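PDB 3T24: porin from Pseudomonas aeruginosa, which forms a beta-barrel channel of the OprD family in the bacterial outer membrane that probably lets small carboxylate-bearing solutes through. Local coordinates for residues 26-31 against 385-390; 107-112 against 144-149; 241-246 against 255-260. All blocks are in the same frame, centred on the assembly; numbering follows the deposited sequence.

Strand 14-30 sets out from near the N terminus, and its end, within residues 26-31, waits for almost the whole chain before residues 385-390 pair with it. Contact 1 therefore closes the longest loop, joining the first barrel strand to the last, 386-399. Contacts 2 and 3 are both nested inside it and follow each other in series without crossing. Contact 2 brings the turn between strands 96-108 and 111-115 against the loop from strand 140-144 to 150-161, with its centre about 48 Å from that of contact 1. Contact 3 closes a short local loop, the hairpin of strands 235-248 and 255-267; its nearest atoms lie about 16 Å from contact 2 and 19 Å from contact 1.

Contact 1: residues 26-31 against 385-390; sequences RDFRQE and NDYDEN. With SO4 (sulfate ion), chain D; SO4 (sulfate ion), chain G.
The Tyr387 ring carries Arg26 CD and Phe28 CZ beneath one and the same face. Arg26 CD makes a CH-pi contact 4.0 Å from the centroid of the Tyr387 ring, while the guanidinium beyond it turns one face to Tyr387 CZ. Phe28 and Tyr387 lie alongside each other, their planes inclined at 41°. Tyr387 CB sits over a face of the Phe28 ring, and Asn385 CB comes to the edge of that ring at CD1. With chi1 at 55°, Tyr387 CG is wedged between its own N and carbonyl carbon, which holds the ring over Arg26.

At the Arg26 edge, NE and NH2 both grip one oxygen side-on: NH2 to Glu389 OE1 is 2.7 Å, NE to Glu389 OE1 3.1 Å. The other Glu389 oxygen pairs with Arg391.

The opposite side of the sheet, with Asp27, Arg29, Asp386 and Asp388, is charged. The Arg29 guanidinium receives Asp27 OD2 at its edge (NH1 to OD2 2.9 Å), and weak bonds lead from it to two sulfates, probably from the crystallisation liquor. One water donates to Asp27 OD2 and Asp388 OD1, 2.6 Å from each, and so bridges two like charges 4.5 Å apart. Asp388 OD2 forms a salt bridge with Arg380, and Asp27 OD1 is hydrogen-bonded to Ser34.

Asp27 and Asp388 exchange backbone bonds, and Arg29 N donates to Asp386 O. This antiparallel pairing is the seam that closes the barrel: strand 14-30 pairs on its other edge with 33-50, and strand 386-399 with 371-381.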
loop_
_atom_site.group_PDB
_atom_site.type_symbol
_atom_site.label_atom_id
_atom_site.label_comp_id
_atom_site.label_asym_id
_atom_site.label_seq_id
_atom_site.Cartn_x
_atom_site.Cartn_y
_atom_site.Cartn_z
ATOM N N ARG A 26 -0.820 20.443 -5.293
ATOM C CA ARG A 26 0.411 20.406 -4.522
ATOM C C ARG A 26 1.074 21.770 -4.589
ATOM O O ARG A 26 1.195 22.360 -5.657
ATOM C CB ARG A 26 1.323 19.314 -5.066
ATOM C CG ARG A 26 2.714 19.296 -4.477
ATOM C CD ARG A 26 3.511 18.163 -5.101
ATOM N NE ARG A 26 2.880 16.877 -4.830
ATOM C CZ ARG A 26 3.099 15.771 -5.531
ATOM N NH1 ARG A 26 3.918 15.793 -6.568
ATOM N NH2 ARG A 26 2.480 14.644 -5.202
ATOM N N ASP A 27 1.472 22.281 -3.435
ATOM C CA ASP A 27 2.101 23.589 -3.367
ATOM C C ASP A 27 3.525 23.478 -2.783
ATOM O O ASP A 27 3.692 23.229 -1.591
ATOM C CB ASP A 27 1.230 24.518 -2.529
ATOM C CG ASP A 27 1.781 25.917 -2.437
ATOM O OD1 ASP A 27 2.590 26.332 -3.300
ATOM O OD2 ASP A 27 1.389 26.615 -1.486
ATOM N N PHE A 28 4.545 23.639 -3.620
ATOM C CA PHE A 28 5.926 23.665 -3.104
ATOM C C PHE A 28 6.241 24.953 -2.362
ATOM O O PHE A 28 6.077 26.061 -2.888
ATOM C CB PHE A 28 6.952 23.415 -4.203
ATOM C CG PHE A 28 6.881 22.035 -4.767
ATOM C CD1 PHE A 28 7.813 21.065 -4.398
ATOM C CD2 PHE A 28 5.856 21.686 -5.645
ATOM C CE1 PHE A 28 7.737 19.769 -4.913
ATOM C CE2 PHE A 28 5.771 20.397 -6.163
ATOM C CZ PHE A 28 6.718 19.435 -5.795
ATOM N N ARG A 29 6.687 24.792 -1.128
ATOM C CA ARG A 29 6.948 25.922 -0.247
ATOM C C ARG A 29 8.447 26.198 -0.097
ATOM O O ARG A 29 9.235 25.295 0.187
ATOM C CB ARG A 29 6.337 25.650 1.128
ATOM C CG ARG A 29 4.883 25.238 1.082
ATOM C CD ARG A 29 3.974 26.360 0.569
ATOM N NE ARG A 29 3.975 27.534 1.439
ATOM C CZ ARG A 29 3.251 28.629 1.220
ATOM N NH1 ARG A 29 2.445 28.691 0.167
ATOM N NH2 ARG A 29 3.327 29.662 2.058
ATOM N N GLN A 30 8.838 27.454 -0.280
ATOM C CA GLN A 30 10.229 27.858 -0.076
ATOM C C GLN A 30 10.195 29.143 0.722
ATOM O O GLN A 30 9.578 30.123 0.302
ATOM C CB GLN A 30 10.957 28.055 -1.417
ATOM C CG GLN A 30 12.479 28.250 -1.308
ATOM C CD GLN A 30 13.213 28.056 -2.647
ATOM O OE1 GLN A 30 12.599 28.043 -3.717
ATOM N NE2 GLN A 30 14.530 27.898 -2.581
ATOM N N GLU A 31 10.836 29.137 1.884
ATOM C CA GLU A 31 10.619 30.228 2.814
ATOM C C GLU A 31 9.132 30.115 3.150
ATOM O O GLU A 31 8.570 29.014 3.094
ATOM C CB GLU A 31 10.989 31.554 2.138
ATOM C CG GLU A 31 10.515 32.819 2.820
ATOM C CD GLU A 31 9.468 33.562 2.001
ATOM O OE1 GLU A 31 9.809 34.545 1.301
ATOM O OE2 GLU A 31 8.291 33.159 2.060
ATOM N N ASN A 385 13.068 19.749 -0.701
ATOM C CA ASN A 385 11.835 20.462 -1.083
ATOM C C ASN A 385 10.729 20.307 -0.063
ATOM O O ASN A 385 10.450 19.211 0.379
ATOM C CB ASN A 385 11.269 19.965 -2.423
ATOM C CG ASN A 385 12.337 19.582 -3.423
ATOM O OD1 ASN A 385 12.360 18.445 -3.931
ATOM N ND2 ASN A 385 13.224 20.529 -3.725
ATOM N N ASP A 386 10.071 21.398 0.292
ATOM C CA ASP A 386 8.876 21.310 1.126
ATOM C C ASP A 386 7.608 21.452 0.292
ATOM O O ASP A 386 7.538 22.307 -0.590
ATOM C CB ASP A 386 8.889 22.413 2.181
ATOM C CG ASP A 386 10.013 22.252 3.168
ATOM O OD1 ASP A 386 10.700 21.212 3.125
ATOM O OD2 ASP A 386 10.199 23.170 3.996
ATOM N N TYR A 387 6.583 20.663 0.585
ATOM C CA TYR A 387 5.279 20.978 0.006
ATOM C C TYR A 387 4.071 20.572 0.823
ATOM O O TYR A 387 4.160 19.721 1.697
ATOM C CB TYR A 387 5.149 20.450 -1.418
ATOM C CG TYR A 387 5.404 18.977 -1.584
ATOM C CD1 TYR A 387 6.698 18.490 -1.736
ATOM C CD2 TYR A 387 4.355 18.073 -1.630
ATOM C CE1 TYR A 387 6.939 17.145 -1.926
ATOM C CE2 TYR A 387 4.590 16.710 -1.815
ATOM C CZ TYR A 387 5.883 16.262 -1.972
ATOM O OH TYR A 387 6.130 14.922 -2.148
ATOM N N ASP A 388 2.959 21.243 0.529
ATOM C CA ASP A 388 1.623 20.869 0.980
ATOM C C ASP A 388 0.893 20.189 -0.163
ATOM O O ASP A 388 1.196 20.411 -1.337
ATOM C CB ASP A 388 0.813 22.107 1.379
ATOM C CG ASP A 388 1.553 22.995 2.377
ATOM O OD1 ASP A 388 1.348 24.235 2.353
ATOM O OD2 ASP A 388 2.337 22.445 3.179
ATOM N N GLU A 389 -0.111 19.397 0.178
ATOM C CA GLU A 389 -0.810 18.623 -0.826
ATOM C C GLU A 389 -2.204 18.307 -0.336
ATOM O O GLU A 389 -2.392 17.965 0.827
ATOM C CB GLU A 389 -0.013 17.347 -1.100
ATOM C CG GLU A 389 -0.623 16.352 -2.029
ATOM C CD GLU A 389 0.242 15.094 -2.127
ATOM O OE1 GLU A 389 1.283 15.150 -2.813
ATOM O OE2 GLU A 389 -0.103 14.063 -1.506
ATOM N N ASN A 390 -3.181 18.460 -1.224
ATOM C CA ASN A 390 -4.557 18.042 -0.960
ATOM C C ASN A 390 -4.995 17.034 -2.011
ATOM O O ASN A 390 -4.796 17.252 -3.205
ATOM C CB ASN A 390 -5.527 19.236 -0.986
ATOM C CG ASN A 390 -5.206 20.274 0.071
ATOM O OD1 ASN A 390 -5.634 20.166 1.224
ATOM N ND2 ASN A 390 -4.443 21.288 -0.315
HETATM S S SO4 D . 5.540 27.959 5.388
HETATM O O1 SO4 D . 6.481 28.949 5.897
HETATM O O2 SO4 D . 4.260 28.573 5.056
HETATM O O3 SO4 D . 6.096 27.407 4.158
HETATM O O4 SO4 D . 5.376 26.946 6.433
HETATM S S SO4 G . 1.860 32.227 -0.658
HETATM O O1 SO4 G . 1.522 32.136 0.763
HETATM O O2 SO4 G . 0.647 32.106 -1.464
HETATM O O3 SO4 G . 2.516 33.501 -0.939
HETATM O O4 SO4 G . 2.773 31.147 -1.002
HETATM O O HOH W 1 0.076 25.443 0.479
#

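Contact 2: residues 107-112 against 144-149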
loop_
_atom_site.group_PDB
_atom_site.type_symbol
_atom_site.label_atom_id
_atom_site.label_comp_id
_atom_site.label_asym_id
_atom_site.label_seq_id
_atom_site.Cartn_x
_atom_site.Cartn_y
_atom_site.Cartn_z
ATOM N N ARG A 107 -8.349 -23.765 -8.155
ATOM C CA ARG A 107 -8.540 -24.022 -6.741
ATOM C C ARG A 107 -8.722 -25.519 -6.499
ATOM O O ARG A 107 -9.628 -26.134 -7.048
ATOM C CB ARG A 107 -9.760 -23.247 -6.218
ATOM C CG ARG A 107 -10.131 -23.546 -4.757
ATOM C CD ARG A 107 -10.856 -22.375 -4.091
ATOM N NE ARG A 107 -12.331 -22.383 -4.073
ATOM C CZ ARG A 107 -13.147 -23.277 -4.639
ATOM N NH1 ARG A 107 -12.674 -24.310 -5.335
ATOM N NH2 ARG A 107 -14.468 -23.129 -4.505
ATOM N N ALA A 108 -7.848 -26.101 -5.688
ATOM C CA ALA A 108 -8.072 -27.438 -5.147
ATOM C C ALA A 108 -8.044 -27.380 -3.626
ATOM O O ALA A 108 -7.155 -26.771 -3.031
ATOM C CB ALA A 108 -7.029 -28.409 -5.656
ATOM N N SER A 109 -9.018 -28.025 -3.003
ATOM C CA SER A 109 -9.178 -27.994 -1.554
ATOM C C SER A 109 -9.137 -26.540 -1.058
ATOM O O SER A 109 -10.083 -25.799 -1.296
ATOM C CB SER A 109 -8.151 -28.901 -0.866
ATOM O OG SER A 109 -8.288 -28.854 0.552
ATOM N N LYS A 110 -8.060 -26.118 -0.392
ATOM C CA LYS A 110 -7.988 -24.735 0.094
ATOM C C LYS A 110 -6.766 -23.992 -0.432
ATOM O O LYS A 110 -6.239 -23.091 0.201
ATOM C CB LYS A 110 -8.046 -24.692 1.615
ATOM C CG LYS A 110 -9.298 -25.324 2.171
ATOM C CD LYS A 110 -9.134 -25.709 3.631
ATOM C CE LYS A 110 -10.213 -26.703 4.032
ATOM N NZ LYS A 110 -9.871 -27.461 5.276
ATOM N N SER A 111 -6.331 -24.400 -1.607
ATOM C CA SER A 111 -5.182 -23.840 -2.261
ATOM C C SER A 111 -5.631 -23.284 -3.595
ATOM O O SER A 111 -6.381 -23.927 -4.317
ATOM C CB SER A 111 -4.121 -24.919 -2.463
ATOM O OG SER A 111 -3.733 -25.443 -1.218
ATOM N N THR A 112 -5.163 -22.086 -3.908
ATOM C CA THR A 112 -5.619 -21.343 -5.076
ATOM C C THR A 112 -4.399 -20.839 -5.837
ATOM O O THR A 112 -3.509 -20.218 -5.252
ATOM C CB THR A 112 -6.515 -20.151 -4.650
ATOM O OG1 THR A 112 -7.549 -20.625 -3.782
ATOM C CG2 THR A 112 -7.180 -19.492 -5.839
ATOM N N SER A 144 -2.365 -20.721 -0.003
ATOM C CA SER A 144 -2.676 -22.053 0.512
ATOM C C SER A 144 -3.090 -21.981 1.977
ATOM O O SER A 144 -2.384 -21.410 2.799
ATOM C CB SER A 144 -1.452 -22.962 0.367
ATOM O OG SER A 144 -1.788 -24.325 0.531
ATOM N N MET A 145 -4.228 -22.584 2.303
ATOM C CA MET A 145 -4.680 -22.605 3.682
ATOM C C MET A 145 -5.110 -24.002 4.117
ATOM O O MET A 145 -6.094 -24.163 4.843
ATOM C CB MET A 145 -5.811 -21.595 3.860
ATOM C CG MET A 145 -5.365 -20.168 3.563
ATOM S SD MET A 145 -6.691 -18.952 3.420
ATOM C CE MET A 145 -5.721 -17.457 3.236
ATOM N N GLU A 146 -4.386 -25.020 3.667
ATOM C CA GLU A 146 -4.807 -26.400 3.968
ATOM C C GLU A 146 -4.831 -26.692 5.467
ATOM O O GLU A 146 -5.643 -27.485 5.946
ATOM C CB GLU A 146 -3.943 -27.433 3.244
ATOM C CG GLU A 146 -4.039 -27.378 1.729
ATOM C CD GLU A 146 -5.453 -27.590 1.196
ATOM O OE1 GLU A 146 -5.807 -26.899 0.216
ATOM O OE2 GLU A 146 -6.195 -28.458 1.729
ATOM N N ILE A 147 -3.942 -26.034 6.203
ATOM C CA ILE A 147 -3.795 -26.276 7.630
ATOM C C ILE A 147 -4.356 -25.137 8.478
ATOM O O ILE A 147 -3.976 -23.976 8.300
ATOM C CB ILE A 147 -2.318 -26.543 7.976
ATOM C CG1 ILE A 147 -1.879 -27.860 7.331
ATOM C CG2 ILE A 147 -2.095 -26.550 9.492
ATOM C CD1 ILE A 147 -0.405 -28.119 7.416
ATOM N N ASP A 148 -5.248 -25.493 9.403
ATOM C CA ASP A 148 -5.913 -24.536 10.281
ATOM C C ASP A 148 -4.930 -23.509 10.825
ATOM O O ASP A 148 -3.991 -23.863 11.518
ATOM C CB ASP A 148 -6.574 -25.253 11.464
ATOM C CG ASP A 148 -7.793 -26.071 11.056
ATOM O OD1 ASP A 148 -8.317 -25.867 9.937
ATOM O OD2 ASP A 148 -8.241 -26.918 11.868
ATOM N N GLY A 149 -5.162 -22.242 10.506
ATOM C CA GLY A 149 -4.387 -21.148 11.051
ATOM C C GLY A 149 -3.140 -20.831 10.262
ATOM O O GLY A 149 -2.504 -19.804 10.494
#
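Ser109 and Lys110 form the corner of a type II' beta turn, Ala108 to Ser111, that links strands 96-108 and 111-115 of the barrel and meets the carboxylate of Glu146 in the loop that follows strand 140-144. Ala108 and Ser111 close the turn by bonding N to O in both directions. Ser109 takes the first corner position with a positive phi (50°), and its OG, held anti to its own N, points at Glu146 OE2; the bond is modelled at 2.4 Å, too short for its length to be trusted. Lys110 N turns to the other carboxylate oxygen, OE1, again at a doubtfully short distance. The Lys110 chain runs on past the loop, its CD 3.6 Å from Met145 O, while Lys110 O accepts from Met145 N at 3.0 Å. The bend of Glu146 at chi2 (-59°) folds its carboxylate back over the turn.

Ser111 faces Ser144 as a non-hydrogen-bonded antiparallel pair, which carries the barrel sheet on to strand 140-144. Their hydroxyls are linked in a chain: Ser144 OG donates to Ser111 OG at 2.8 Å, and Ser111 OG donates to Glu146 OE1 at 2.9 Å, using the lone pair of OE1 that points away from OE2.

Contact 3: residues 241-246 against 255-260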
loop_
_atom_site.group_PDB
_atom_site.type_symbol
_atom_site.label_atom_id
_atom_site.label_comp_id
_atom_site.label_asym_id
_atom_site.label_seq_id
_atom_site.Cartn_x
_atom_site.Cartn_y
_atom_site.Cartn_z
ATOM N N ILE A 241 4.326 -5.422 15.459
ATOM C CA ILE A 241 5.790 -5.330 15.474
ATOM C C ILE A 241 6.374 -5.972 14.215
ATOM O O ILE A 241 5.949 -7.048 13.804
ATOM C CB ILE A 241 6.434 -5.909 16.778
ATOM C CG1 ILE A 241 6.127 -5.022 17.989
ATOM C CG2 ILE A 241 7.953 -5.960 16.661
ATOM C CD1 ILE A 241 4.689 -4.935 18.351
ATOM N N ARG A 242 7.348 -5.289 13.619
ATOM C CA ARG A 242 7.864 -5.626 12.300
ATOM C C ARG A 242 9.371 -5.471 12.230
ATOM O O ARG A 242 9.946 -4.579 12.859
ATOM C CB ARG A 242 7.269 -4.681 11.263
ATOM C CG ARG A 242 5.753 -4.605 11.276
ATOM C CD ARG A 242 5.291 -3.680 10.174
ATOM N NE ARG A 242 3.850 -3.484 10.185
ATOM C CZ ARG A 242 3.214 -2.677 9.346
ATOM N NH1 ARG A 242 3.891 -1.991 8.424
ATOM N NH2 ARG A 242 1.900 -2.561 9.422
ATOM N N TRP A 243 10.011 -6.315 11.432
ATOM C CA TRP A 243 11.451 -6.220 11.252
ATOM C C TRP A 243 11.847 -6.842 9.933
ATOM O O TRP A 243 11.473 -7.964 9.635
ATOM C CB TRP A 243 12.178 -6.922 12.402
ATOM C CG TRP A 243 13.642 -6.715 12.350
ATOM C CD1 TRP A 243 14.341 -5.645 12.844
ATOM C CD2 TRP A 243 14.608 -7.589 11.763
ATOM N NE1 TRP A 243 15.683 -5.809 12.609
ATOM C CE2 TRP A 243 15.875 -6.993 11.948
ATOM C CE3 TRP A 243 14.528 -8.820 11.109
ATOM C CZ2 TRP A 243 17.048 -7.584 11.494
ATOM C CZ3 TRP A 243 15.687 -9.406 10.660
ATOM C CH2 TRP A 243 16.935 -8.788 10.852
ATOM N N ALA A 244 12.595 -6.100 9.128
ATOM C CA ALA A 244 12.946 -6.570 7.795
ATOM C C ALA A 244 14.425 -6.366 7.545
ATOM O O ALA A 244 14.974 -5.305 7.837
ATOM C CB ALA A 244 12.141 -5.826 6.740
ATOM N N ARG A 245 15.056 -7.395 6.997
ATOM C CA ARG A 245 16.440 -7.326 6.582
ATOM C C ARG A 245 16.440 -7.371 5.056
ATOM O O ARG A 245 15.877 -8.297 4.448
ATOM C CB ARG A 245 17.221 -8.507 7.186
ATOM C CG ARG A 245 18.660 -8.674 6.713
ATOM C CD ARG A 245 19.382 -7.359 6.848
ATOM N NE ARG A 245 20.830 -7.447 6.684
ATOM C CZ ARG A 245 21.567 -6.456 6.196
ATOM N NH1 ARG A 245 20.979 -5.328 5.817
ATOM N NH2 ARG A 245 22.883 -6.590 6.074
ATOM N N SER A 246 17.031 -6.350 4.441
ATOM C CA SER A 246 17.147 -6.310 2.992
ATOM C C SER A 246 18.622 -6.304 2.652
ATOM O O SER A 246 19.418 -5.688 3.347
ATOM C CB SER A 246 16.472 -5.078 2.386
ATOM O OG SER A 246 15.181 -4.862 2.917
ATOM N N ASP A 255 21.341 -2.416 1.548
ATOM C CA ASP A 255 21.799 -2.966 2.820
ATOM C C ASP A 255 21.031 -2.278 3.948
ATOM O O ASP A 255 21.368 -1.157 4.359
ATOM C CB ASP A 255 23.299 -2.747 2.984
ATOM C CG ASP A 255 23.758 -2.948 4.412
ATOM O OD1 ASP A 255 23.352 -3.967 5.015
ATOM O OD2 ASP A 255 24.494 -2.075 4.940
ATOM N N ASN A 256 19.976 -2.928 4.425
ATOM C CA ASN A 256 19.045 -2.244 5.302
ATOM C C ASN A 256 18.400 -3.151 6.319
ATOM O O ASN A 256 18.033 -4.295 6.023
ATOM C CB ASN A 256 17.959 -1.544 4.457
ATOM C CG ASN A 256 16.831 -0.943 5.306
ATOM O OD1 ASN A 256 15.743 -1.521 5.437
ATOM N ND2 ASN A 256 17.072 0.237 5.843
ATOM N N LYS A 257 18.252 -2.623 7.521
ATOM C CA LYS A 257 17.381 -3.241 8.499
ATOM C C LYS A 257 16.320 -2.215 8.869
ATOM O O LYS A 257 16.618 -1.034 9.050
ATOM C CB LYS A 257 18.170 -3.698 9.726
ATOM C CG LYS A 257 19.473 -4.382 9.373
ATOM C CD LYS A 257 20.158 -4.982 10.599
ATOM C CE LYS A 257 21.455 -5.693 10.228
ATOM N NZ LYS A 257 22.468 -4.761 9.642
ATOM N N ALA A 258 15.079 -2.658 8.958
ATOM C CA ALA A 258 13.987 -1.749 9.226
ATOM C C ALA A 258 13.185 -2.261 10.397
ATOM O O ALA A 258 12.389 -3.183 10.247
ATOM C CB ALA A 258 13.098 -1.623 8.002
ATOM N N LEU A 259 13.393 -1.667 11.565
ATOM C CA LEU A 259 12.561 -1.986 12.711
ATOM C C LEU A 259 11.443 -0.963 12.748
ATOM O O LEU A 259 11.687 0.244 12.714
ATOM C CB LEU A 259 13.368 -1.961 14.004
ATOM C CG LEU A 259 12.628 -2.245 15.318
ATOM C CD1 LEU A 259 11.872 -3.584 15.307
ATOM C CD2 LEU A 259 13.577 -2.151 16.542
ATOM N N ASN A 260 10.214 -1.448 12.786
ATOM C CA ASN A 260 9.070 -0.555 12.827
ATOM C C ASN A 260 7.886 -1.222 13.507
ATOM O O ASN A 260 7.548 -2.361 13.217
ATOM C CB ASN A 260 8.719 0.010 11.430
ATOM C CG ASN A 260 8.312 -1.060 10.435
ATOM O OD1 ASN A 260 7.193 -1.050 9.937
ATOM N ND2 ASN A 260 9.230 -1.967 10.111
HETATM O O HOH W 2 15.010 -3.983 5.277
#
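Arg242 to Ser246 and Asn256 to Asn260 run antiparallel as the two arms of a beta hairpin in the barrel wall. Backbone bonds tie the pairs Arg242-Asn260, Ala244-Ala258 and Ser246-Asn256; the bond from Arg242 N to Asn260 O is weak, whereas Ser246 N to Asn256 O is nearly straight at 2.8 Å. Between them, Trp243 and Leu259 and then Arg245 and Lys257 form non-hydrogen-bonded pairs.

Charged contacts centre on Arg245. Its chain, bent at chi2 (51°), brings the guanidinium end-on to Asp255, where NH1 and NH2 both donate to OD1 at 2.9 Å, with OD1 lying in the guanidinium plane. NH1 also bonds Asn256 O at 3.1 Å, meeting it from well above the carbonyl plane. Lys257 NZ stands 3.9 Å above the centre of the same guanidinium.

Apolar contacts share that side of the sheet: Leu259 CB reaches the edge of the Trp243 ring at CD1, 4.0 Å away, and Lys257 CD lies near Trp243 CZ2.

Polar contacts flank the Ala244-Ala258 pair on the other side. Asn260 OD1, which accepts from Val296 N, lies 3.3 Å from Arg242 CD, and the Asn260 amide stands perpendicular to the Arg242 guanidinium. Arg242 itself pairs with Asp240 and makes a cation-pi contact with Tyr294. A water rests between Ser246 OG and Asn256 OD1, 2.6 Å from the latter; Gln220 and Thr283 also hold these two side chains.

The side of Arg242, Ala244 and Asn256 is largely buried and met by residues such as Tyr294, Val296 and Phe285; its burial is consistent with this face looking into the barrel. On the Trp243 side, Asp255, bound to Arg245, probably helps Lys257 NZ to lie over the guanidinium.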